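Local coordinates for regulatory protein recX (PDB 3E3V) that probably modulates the activity of the recombinase RecA, and is seen here as a chain carrying three successive three-helix domains of the RecX family, at residues V88-L91 / N92-K96; Y70-S73 / Y74-M78. All coordinates share one frame; numbering follows the deposited sequence.

Contact 1 (V88-L91 / N92-K96)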
# COMPACT_ATOMS: atom_id res chain seq x y z
N VAL A 88 6.22 -2.41 4.12
CA VAL A 88 4.96 -3.09 4.38
C VAL A 88 3.92 -2.57 3.40
O VAL A 88 3.09 -3.32 2.89
CB VAL A 88 4.49 -2.88 5.85
CG1 VAL A 88 3.09 -3.47 6.04
CG2 VAL A 88 5.47 -3.61 6.81
N ILE A 89 3.96 -1.27 3.12
CA ILE A 89 3.00 -0.69 2.18
C ILE A 89 3.17 -1.41 0.84
O ILE A 89 2.19 -1.75 0.17
CB ILE A 89 3.25 0.83 2.01
CG1 ILE A 89 2.88 1.55 3.32
CG2 ILE A 89 2.43 1.39 0.85
CD1 ILE A 89 3.35 3.00 3.42
N LYS A 90 4.42 -1.69 0.48
CA LYS A 90 4.73 -2.35 -0.78
C LYS A 90 4.22 -3.79 -0.85
O LYS A 90 3.66 -4.20 -1.86
CB LYS A 90 6.24 -2.33 -1.04
CG LYS A 90 6.62 -2.87 -2.44
CD LYS A 90 8.14 -3.03 -2.62
CE LYS A 90 8.47 -3.61 -4.00
NZ LYS A 90 7.75 -4.90 -4.27
N LEU A 91 4.43 -4.57 0.21
CA LEU A 91 3.95 -5.94 0.20
C LEU A 91 2.43 -5.96 0.22
O LEU A 91 1.82 -6.89 -0.28
CB LEU A 91 4.54 -6.74 1.37
CG LEU A 91 4.07 -6.59 2.82
CD1 LEU A 91 2.74 -7.30 3.04
CD2 LEU A 91 5.14 -7.19 3.73
N ASN A 92 1.80 -4.93 0.78
CA ASN A 92 0.34 -4.89 0.78
C ASN A 92 -0.10 -4.69 -0.67
O ASN A 92 -1.03 -5.34 -1.16
CB ASN A 92 -0.20 -3.76 1.67
CG ASN A 92 -0.04 -4.05 3.15
OD1 ASN A 92 0.06 -5.20 3.55
ND2 ASN A 92 -0.03 -3.01 3.96
N LEU A 93 0.60 -3.78 -1.35
CA LEU A 93 0.33 -3.51 -2.76
C LEU A 93 0.55 -4.78 -3.60
O LEU A 93 -0.25 -5.09 -4.48
CB LEU A 93 1.24 -2.39 -3.27
CG LEU A 93 0.86 -1.00 -2.75
CD1 LEU A 93 1.98 0.00 -2.98
CD2 LEU A 93 -0.41 -0.56 -3.45
N SER A 94 1.63 -5.51 -3.32
CA SER A 94 1.92 -6.75 -4.06
C SER A 94 0.82 -7.79 -3.83
O SER A 94 0.49 -8.55 -4.74
CB SER A 94 3.25 -7.38 -3.62
OG SER A 94 4.35 -6.56 -3.96
N LYS A 95 0.28 -7.82 -2.62
CA LYS A 95 -0.78 -8.77 -2.28
C LYS A 95 -2.10 -8.43 -2.97
O LYS A 95 -3.04 -9.22 -2.94
CB LYS A 95 -0.97 -8.82 -0.77
CG LYS A 95 0.09 -9.63 -0.04
CD LYS A 95 0.07 -9.36 1.47
CE LYS A 95 -1.30 -9.61 2.08
NZ LYS A 95 -1.73 -11.03 1.93
N LYS A 96 -2.16 -7.25 -3.58
CA LYS A 96 -3.35 -6.80 -4.29
C LYS A 96 -3.17 -6.94 -5.80
O LYS A 96 -4.06 -6.62 -6.58
CB LYS A 96 -3.64 -5.34 -3.95
CG LYS A 96 -4.26 -5.12 -2.58
CD LYS A 96 -5.73 -5.56 -2.58
CE LYS A 96 -6.41 -5.26 -1.26
NZ LYS A 96 -7.86 -5.59 -1.31
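Lys-90 O is gripped twice from one helical turn on: Ser-94 N bonds to it at 2.8 Å, and Ser-94 OG at 3.2 Å, the hydroxyl standing well above the carbonyl plane. Placing OG beside its own backbone N (chi1 -66°) is what turns that hydroxyl back along the helix. Lys-90 NZ lies 3.8 Å from Ser-94 OG, but its main partner is Asp-100, with which it forms a salt bridge. On another flank, Asn-92 sets its amide over the preceding turn: ND2 comes 3.8 Å from Val-88 CG1, while OD1 lies 3.4 Å from Leu-91 CD1. ND2 also makes a weak hydrogen bond to the hydroxyl of Tyr-74. With the amide gone, as in an alanine here, the Tyr-74 hydroxyl would probably lose this weak partner, and the Val-88 and Leu-91 methyls the group they rest on. At the outer surface Leu-91 CD1 meets the aliphatic part of Lys-95, 3.7 Å from its CD. Ile-89 and Leu-93 point the same way, side by side, and turn inward within the second three-helix domain, where both pack against Tyr-74 of helix 67-81 and against helix 100-107, Ile-89 on Leu-107 and Leu-93 on Ala-103.

Contact 2 (Y70-S73 / Y74-M78)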
# COMPACT_ATOMS: atom_id res chain seq x y z
N TYR A 70 -4.49 3.51 -8.40
CA TYR A 70 -4.80 2.66 -7.25
C TYR A 70 -3.66 2.74 -6.24
O TYR A 70 -3.86 3.09 -5.08
CB TYR A 70 -4.96 1.19 -7.67
CG TYR A 70 -5.38 0.30 -6.51
CD1 TYR A 70 -6.73 0.08 -6.23
CD2 TYR A 70 -4.42 -0.29 -5.68
CE1 TYR A 70 -7.12 -0.70 -5.13
CE2 TYR A 70 -4.81 -1.06 -4.57
CZ TYR A 70 -6.16 -1.27 -4.31
OH TYR A 70 -6.55 -2.04 -3.23
N ALA A 71 -2.46 2.41 -6.71
CA ALA A 71 -1.26 2.42 -5.87
C ALA A 71 -0.98 3.76 -5.20
O ALA A 71 -0.60 3.81 -4.03
CB ALA A 71 -0.04 1.97 -6.70
N GLU A 72 -1.16 4.86 -5.93
CA GLU A 72 -0.91 6.16 -5.35
C GLU A 72 -1.87 6.52 -4.21
O GLU A 72 -1.46 7.06 -3.19
CB GLU A 72 -0.94 7.25 -6.43
CG GLU A 72 0.44 7.53 -7.01
CD GLU A 72 0.41 8.51 -8.16
OE1 GLU A 72 -0.35 9.50 -8.08
OE2 GLU A 72 1.16 8.30 -9.14
N SER A 73 -3.15 6.22 -4.38
CA SER A 73 -4.12 6.53 -3.34
C SER A 73 -3.90 5.61 -2.14
O SER A 73 -4.06 6.03 -0.99
CB SER A 73 -5.54 6.37 -3.88
OG SER A 73 -5.73 5.05 -4.35
N TYR A 74 -3.52 4.36 -2.39
CA TYR A 74 -3.26 3.44 -1.29
C TYR A 74 -2.12 4.02 -0.46
O TYR A 74 -2.22 4.11 0.76
CB TYR A 74 -2.87 2.05 -1.79
CG TYR A 74 -2.63 1.07 -0.65
CD1 TYR A 74 -3.69 0.67 0.17
CD2 TYR A 74 -1.36 0.59 -0.37
CE1 TYR A 74 -3.47 -0.18 1.26
CE2 TYR A 74 -1.13 -0.26 0.72
CZ TYR A 74 -2.19 -0.64 1.53
OH TYR A 74 -1.97 -1.44 2.62
N VAL A 75 -1.03 4.41 -1.13
CA VAL A 75 0.14 4.99 -0.46
C VAL A 75 -0.23 6.24 0.35
O VAL A 75 0.19 6.41 1.49
CB VAL A 75 1.25 5.36 -1.50
CG1 VAL A 75 2.28 6.32 -0.88
CG2 VAL A 75 1.94 4.09 -1.97
N ARG A 76 -1.04 7.11 -0.24
CA ARG A 76 -1.46 8.32 0.47
C ARG A 76 -2.29 7.93 1.70
O ARG A 76 -2.12 8.47 2.79
CB ARG A 76 -2.27 9.22 -0.46
CG ARG A 76 -1.45 9.84 -1.60
CD ARG A 76 -2.14 11.06 -2.21
NE ARG A 76 -1.28 11.78 -3.17
CZ ARG A 76 -1.21 11.50 -4.47
NH1 ARG A 76 -1.95 10.52 -4.98
NH2 ARG A 76 -0.39 12.19 -5.25
N THR A 77 -3.19 6.97 1.52
CA THR A 77 -4.01 6.51 2.62
C THR A 77 -3.15 5.98 3.78
O THR A 77 -3.31 6.43 4.91
CB THR A 77 -4.98 5.42 2.14
OG1 THR A 77 -5.94 6.02 1.26
CG2 THR A 77 -5.73 4.78 3.33
N MET A 78 -2.23 5.06 3.49
CA MET A 78 -1.36 4.51 4.52
C MET A 78 -0.47 5.56 5.19
O MET A 78 -0.24 5.50 6.39
CB MET A 78 -0.52 3.35 3.95
CG MET A 78 -1.35 2.13 3.50
SD MET A 78 -2.46 1.42 4.75
CE MET A 78 -1.29 0.49 5.69
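Glu-72 and Arg-76, one helical turn apart, run side by side in the same direction, yet their flat ends are turned 75° against each other. One carboxylate oxygen faces the guanidinium: Glu-72 OE1 lies at its edge, near its plane, and 3.6 Å from Arg-76 NH1, a long salt bridge. Arg-76 runs extended from CG to NE, and the turn at its end (chi4 89°) brings NH1 beside Glu-72 CB, 3.7 Å away. The other oxygen, OE2, is engaged by Lys-68 in a salt bridge, so the negative charge is probably shared between two cations. Farther round the helix, Thr-77 holds Ser-73 O with two bonds, from its N at 2.8 Å and from OG1 at 2.9 Å, reaching the oxygen from opposite faces of the carbonyl plane. With OG1 beside its own backbone N (chi1 -68°), the threonine folds its hydroxyl onto that carbonyl. Met-78 CG sits 3.5 Å above one face of the Tyr-74 ring, offset toward its rim. Val-75 lays CG2 3.3 Å from Ala-71 O. Ala-71 packs on Ile-102 and Ala-106, and Val-75 on Ala-106 and Leu-107, all of helix 100-107; Val-75, Tyr-74 and Met-78 also meet Ile-89 of helix 86-94, while Arg-76 reaches the loop at Leu-109.

Overall arrangement
Contacts 1 and 2 lie along consecutive helices of the second three-helix domain, their centres about 11 Å apart. Each is partly buried, with an inner side joining the shared core and an outer side that is largely polar and charged but includes Leu-91 in contact 1. Tyr-74 is the main bridge between them: its CD2 lies 3.4 Å from Leu-93 CD2, so contact 2 supplies the aromatic ring and contact 1 supplies Ile-89 and Leu-93 beside it. Lys-96 CD packs 3.7 Å from Tyr-70 OH. In both helices a hydroxyl doubles a backbone bond; contact 2 alone adds a charged pair within its own helix, whereas Lys-90 and Lys-96 of contact 1 pair with Asp-100 and Glu-37, outside it.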